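Local coordinates for CT296 (Chlamydia trachomatis, PDB 3QH6), which is of unknown function but structurally resembles Fe(II) 2-oxoglutarate-dependent enzymes, at residues A[111-116]-A[148-153]; A[115-120]-A[142-147]. One frame throughout, in Å; residues are numbered along the deposited sequence. Where two conformers were deposited one is given.

How the interactions relate
From the N terminus, the chain supplies helix 9-18, edge strand 20-23, helices 29-42, 66-75 and 77-85, and the opposite edge strand 91-98, before it enters strand 111-116. That strand and strand 145-151, one of its two antiparallel neighbours, carry both contacts. Interaction 2 pairs 115-120 with 142-147 and closes the inner loop of 21 residues, which includes strand 125-128. Interaction 1 pairs 111-116 with 148-153 around the same excursion and closes a loop of 31 residues, so interaction 2 nests inside it. L115 and C116 belong to both, and L114 CD2 packs on A145 CB at 3.8 Å where they meet. Together they hold these two strands side by side from mid-sheet to the loops near helix 29-42.

Interaction 1: A[111-116]-A[148-153]; sequences CSVLLC and LRFSSA
S112 and R149 face each other as a non-hydrogen-bonded antiparallel pair, and their side chains join on one face of the sheet. The arginine chain folds over at its second torsion (chi2 -63°), which brings its guanidinium back across to the neighbouring strand. R149 NH1 then donates to S112 OG at 2.9 Å, with the hydroxyl at the edge of the guanidinium and close to its plane. The other terminal nitrogen, NH2, binds the backbone oxygen of L105, while NE makes a long, weak ion pair with D107; two hydrogen bonds from separate nitrogens thus restrain the planar group.

On the other face lie C111, V113, L148 and F150. V113 puts CG2 against F150 CE2 at 3.8 Å, the branch meeting the ring obliquely. F150 CG stands anti to its own carbonyl carbon (chi1 -67°), which carries the ring along the sheet toward V113, while C111 O lies at the ring edge. V113 and L148 approach more loosely, CB to CB at 4.4 Å. Within the sheet, V113 and L148 exchange backbone bonds of 2.9 Å (V113 N to L148 O) and 2.8 Å (L148 N to V113 O). F150 N binds C111 O at 2.9 Å, but the return bond from C111 N to F150 O is weak. The pairing is that of neighbouring inner strands in an antiparallel beta-sheet, consistent with the cupin-like fold of Fe(II) 2-oxoglutarate-dependent enzymes.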
loop_
_atom_site.group_PDB
_atom_site.type_symbol
_atom_site.label_atom_id
_atom_site.label_comp_id
_atom_site.label_asym_id
_atom_site.label_seq_id
_atom_site.Cartn_x
_atom_site.Cartn_y
_atom_site.Cartn_z
ATOM N N CYS A 111 -9.836 0.314 4.422
ATOM C CA CYS A 111 -8.701 1.185 4.051
ATOM C C CYS A 111 -7.858 0.494 2.997
ATOM O O CYS A 111 -7.594 -0.702 3.119
ATOM C CB CYS A 111 -7.814 1.479 5.275
ATOM S SG CYS A 111 -6.581 2.819 4.967
ATOM N N SER A 112 -7.435 1.218 1.966
ATOM C CA SER A 112 -6.463 0.643 1.029
ATOM C C SER A 112 -5.063 1.254 1.207
ATOM O O SER A 112 -4.911 2.375 1.712
ATOM C CB SER A 112 -6.951 0.824 -0.417
ATOM O OG SER A 112 -8.196 0.173 -0.630
ATOM N N VAL A 113 -4.034 0.545 0.746
ATOM C CA VAL A 113 -2.717 1.155 0.677
ATOM C C VAL A 113 -2.158 0.895 -0.693
ATOM O O VAL A 113 -2.122 -0.246 -1.146
ATOM C CB VAL A 113 -1.756 0.576 1.736
ATOM C CG1 VAL A 113 -0.304 1.099 1.489
ATOM C CG2 VAL A 113 -2.238 0.941 3.118
ATOM N N LEU A 114 -1.740 1.952 -1.370
ATOM C CA LEU A 114 -1.073 1.797 -2.656
ATOM C C LEU A 114 0.401 1.913 -2.338
ATOM O O LEU A 114 0.835 2.919 -1.819
ATOM C CB LEU A 114 -1.531 2.904 -3.633
ATOM C CG LEU A 114 -0.931 2.968 -5.048
ATOM C CD1 LEU A 114 0.581 3.188 -5.026
ATOM C CD2 LEU A 114 -1.259 1.731 -5.811
ATOM N N LEU A 115 1.170 0.874 -2.619
ATOM C CA LEU A 115 2.604 0.928 -2.357
ATOM C C LEU A 115 3.356 0.881 -3.669
ATOM O O LEU A 115 3.186 -0.044 -4.440
ATOM C CB LEU A 115 2.974 -0.252 -1.476
ATOM C CG LEU A 115 4.414 -0.394 -1.006
ATOM C CD1 LEU A 115 4.886 0.780 -0.138
ATOM C CD2 LEU A 115 4.463 -1.667 -0.230
ATOM N N CYS A 116 4.165 1.889 -3.949
ATOM C CA CYS A 116 4.906 1.901 -5.211
ATOM C C CYS A 116 6.148 0.972 -5.087
ATOM O O CYS A 116 6.859 1.017 -4.069
ATOM C CB CYS A 116 5.272 3.329 -5.587
ATOM S SG CYS A 116 6.197 3.419 -7.127
ATOM N N LEU A 148 -3.243 -2.745 -1.810
ATOM C CA LEU A 148 -3.476 -3.675 -0.714
ATOM C C LEU A 148 -4.786 -3.273 -0.086
ATOM O O LEU A 148 -4.948 -2.115 0.260
ATOM C CB LEU A 148 -2.362 -3.507 0.332
ATOM C CG LEU A 148 -0.948 -3.781 -0.209
ATOM C CD1 LEU A 148 0.098 -3.300 0.796
ATOM C CD2 LEU A 148 -0.793 -5.261 -0.511
ATOM N N ARG A 149 -5.714 -4.210 0.065
ATOM C CA ARG A 149 -7.007 -3.891 0.621
ATOM C C ARG A 149 -7.105 -4.422 2.033
ATOM O O ARG A 149 -6.976 -5.624 2.246
ATOM C CB ARG A 149 -8.122 -4.527 -0.237
ATOM C CG ARG A 149 -8.010 -4.290 -1.738
ATOM C CD ARG A 149 -8.112 -2.793 -2.080
ATOM N NE ARG A 149 -8.282 -2.634 -3.526
ATOM C CZ ARG A 149 -8.604 -1.507 -4.129
ATOM N NH1 ARG A 149 -8.805 -0.415 -3.410
ATOM N NH2 ARG A 149 -8.753 -1.482 -5.460
ATOM N N PHE A 150 -7.475 -3.569 2.991
ATOM C CA PHE A 150 -7.513 -4.024 4.391
ATOM C C PHE A 150 -8.922 -3.967 4.937
ATOM O O PHE A 150 -9.599 -2.973 4.754
ATOM C CB PHE A 150 -6.598 -3.158 5.284
ATOM C CG PHE A 150 -5.140 -3.308 4.976
ATOM C CD1 PHE A 150 -4.380 -4.297 5.589
ATOM C CD2 PHE A 150 -4.528 -2.500 4.032
ATOM C CE1 PHE A 150 -3.002 -4.455 5.271
ATOM C CE2 PHE A 150 -3.173 -2.660 3.735
ATOM C CZ PHE A 150 -2.426 -3.633 4.346
ATOM N N SER A 151 -9.350 -5.016 5.642
ATOM C CA SER A 151 -10.752 -5.071 6.103
ATOM C C SER A 151 -10.812 -5.437 7.593
ATOM O O SER A 151 -10.007 -6.246 8.091
ATOM C CB SER A 151 -11.556 -6.092 5.270
ATOM O OG SER A 151 -12.914 -6.168 5.703
ATOM N N SER A 152 -11.745 -4.815 8.305
ATOM C CA SER A 152 -11.992 -5.145 9.704
ATOM C C SER A 152 -13.029 -6.274 9.780
ATOM O O SER A 152 -13.395 -6.721 10.869
ATOM C CB SER A 152 -12.519 -3.916 10.451
ATOM O OG SER A 152 -13.801 -3.526 9.937
ATOM N N ALA A 153 -13.499 -6.739 8.622
ATOM C CA ALA A 153 -14.508 -7.795 8.586
ATOM C C ALA A 153 -13.854 -9.140 8.809
ATOM O O ALA A 153 -13.841 -9.635 9.932
ATOM C CB ALA A 153 -15.273 -7.782 7.262
#

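Interaction 2: A[115-120]-A[142-147]; sequences LCLSGE and GDTAII
L115 and I146 form a hydrogen-bonded antiparallel pair at the closely packed end of this contact. L115 N reaches I146 O at 2.9 Å in an almost straight bond (176°), and I146 N returns to L115 O at 3.0 Å. C116 and A145 follow as a non-hydrogen-bonded pair, with their CA atoms 4.2 Å apart. L117 CD2 touches I146 CG2 at 4.0 Å, the two side chains running obliquely to each other; L117 also lies against C32, L35 and L39 of helix 29-42. The backbone pairing runs one step beyond the strands, with L117 N bonded to T144 O at 3.0 Å.

Farther along, the hydroxyl of S118 takes over from main-chain pairing. S118 OG accepts from T144 N at 3.2 Å and is also hydrogen-bonded to E36, whose OE1 binds T144 OG1 as well; W97 is a further partner of that threonine. S118 N, by contrast, is buried without a partner. The solvent side is sparser: the D143 carboxylate lies beside G119, with D143 OD2 3.4 Å from G119 CA, and E120 extends outward, poorly ordered. Here an antiparallel strand pair gives way to loops at the sheet end, with a serine side chain replacing a backbone acceptor.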
loop_
_atom_site.group_PDB
_atom_site.type_symbol
_atom_site.label_atom_id
_atom_site.label_comp_id
_atom_site.label_asym_id
_atom_site.label_seq_id
_atom_site.Cartn_x
_atom_site.Cartn_y
_atom_site.Cartn_z
ATOM N N LEU A 115 1.170 0.874 -2.619
ATOM C CA LEU A 115 2.604 0.928 -2.357
ATOM C C LEU A 115 3.356 0.881 -3.669
ATOM O O LEU A 115 3.186 -0.044 -4.440
ATOM C CB LEU A 115 2.974 -0.252 -1.476
ATOM C CG LEU A 115 4.414 -0.394 -1.006
ATOM C CD1 LEU A 115 4.886 0.780 -0.138
ATOM C CD2 LEU A 115 4.463 -1.667 -0.230
ATOM N N CYS A 116 4.165 1.889 -3.949
ATOM C CA CYS A 116 4.906 1.901 -5.211
ATOM C C CYS A 116 6.148 0.972 -5.087
ATOM O O CYS A 116 6.859 1.017 -4.069
ATOM C CB CYS A 116 5.272 3.329 -5.587
ATOM S SG CYS A 116 6.197 3.419 -7.127
ATOM N N LEU A 117 6.371 0.110 -6.091
ATOM C CA LEU A 117 7.372 -0.968 -5.997
ATOM C C LEU A 117 8.686 -0.620 -6.697
ATOM O O LEU A 117 9.720 -1.210 -6.388
ATOM C CB LEU A 117 6.837 -2.301 -6.576
ATOM C CG LEU A 117 5.674 -2.967 -5.830
ATOM C CD1 LEU A 117 5.349 -4.319 -6.447
ATOM C CD2 LEU A 117 5.985 -3.124 -4.338
ATOM N N SER A 118 8.646 0.309 -7.651
ATOM C CA SER A 118 9.825 0.594 -8.453
ATOM C C SER A 118 9.885 2.037 -8.952
ATOM O O SER A 118 8.911 2.799 -8.847
ATOM C CB SER A 118 9.877 -0.357 -9.650
ATOM O OG SER A 118 8.840 -0.062 -10.572
ATOM N N GLY A 119 11.048 2.398 -9.493
ATOM C CA GLY A 119 11.249 3.710 -10.070
ATOM C C GLY A 119 11.601 4.723 -9.002
ATOM O O GLY A 119 11.907 4.360 -7.872
ATOM N N GLU A 120 11.518 5.997 -9.363
ATOM C CA GLU A 120 11.836 7.089 -8.455
ATOM C C GLU A 120 11.082 7.015 -7.130
ATOM O O GLU A 120 11.668 7.234 -6.071
ATOM C CB GLU A 120 11.547 8.422 -9.139
ATOM C CG GLU A 120 12.058 9.622 -8.381
ATOM C CD GLU A 120 12.014 10.884 -9.215
ATOM O OE1 GLU A 120 12.858 11.008 -10.132
ATOM O OE2 GLU A 120 11.132 11.739 -8.965
ATOM N N GLY A 142 7.183 2.960 -16.741
ATOM C CA GLY A 142 8.061 1.823 -16.536
ATOM C C GLY A 142 7.896 1.129 -15.189
ATOM O O GLY A 142 8.494 0.081 -14.958
ATOM N N ASP A 143 7.086 1.701 -14.301
ATOM C CA ASP A 143 7.097 1.288 -12.897
ATOM C C ASP A 143 5.799 0.606 -12.530
ATOM O O ASP A 143 4.831 0.685 -13.271
ATOM C CB ASP A 143 7.303 2.489 -11.981
ATOM C CG ASP A 143 8.554 3.286 -12.323
ATOM O OD1 ASP A 143 9.509 2.684 -12.857
ATOM O OD2 ASP A 143 8.573 4.513 -12.056
ATOM N N THR A 144 5.760 -0.056 -11.376
ATOM C CA THR A 144 4.530 -0.704 -10.956
ATOM C C THR A 144 4.231 -0.439 -9.483
ATOM O O THR A 144 5.025 0.149 -8.754
ATOM C CB THR A 144 4.568 -2.246 -11.177
ATOM O OG1 THR A 144 5.454 -2.852 -10.221
ATOM C CG2 THR A 144 5.010 -2.596 -12.595
ATOM N N ALA A 145 3.064 -0.879 -9.049
ATOM C CA ALA A 145 2.647 -0.663 -7.687
ATOM C C ALA A 145 1.764 -1.821 -7.285
ATOM O O ALA A 145 1.320 -2.607 -8.131
ATOM C CB ALA A 145 1.896 0.667 -7.570
ATOM N N ILE A 146 1.517 -1.944 -5.991
ATOM C CA ILE A 146 0.593 -2.971 -5.523
ATOM C C ILE A 146 -0.445 -2.303 -4.627
ATOM O O ILE A 146 -0.109 -1.471 -3.785
ATOM C CB ILE A 146 1.325 -4.158 -4.814
ATOM C CG1 ILE A 146 0.337 -5.287 -4.470
ATOM C CG2 ILE A 146 2.118 -3.720 -3.539
ATOM C CD1 ILE A 146 1.063 -6.533 -3.985
ATOM N N ILE A 147 -1.723 -2.579 -4.893
ATOM C CA ILE A 147 -2.773 -2.046 -4.059
ATOM C C ILE A 147 -3.159 -3.131 -3.074
ATOM O O ILE A 147 -3.343 -4.286 -3.445
ATOM C CB ILE A 147 -4.006 -1.566 -4.882
ATOM C CG1 ILE A 147 -5.059 -1.003 -3.932
ATOM C CG2 ILE A 147 -4.583 -2.679 -5.760
ATOM C CD1 ILE A 147 -4.804 0.472 -3.578
#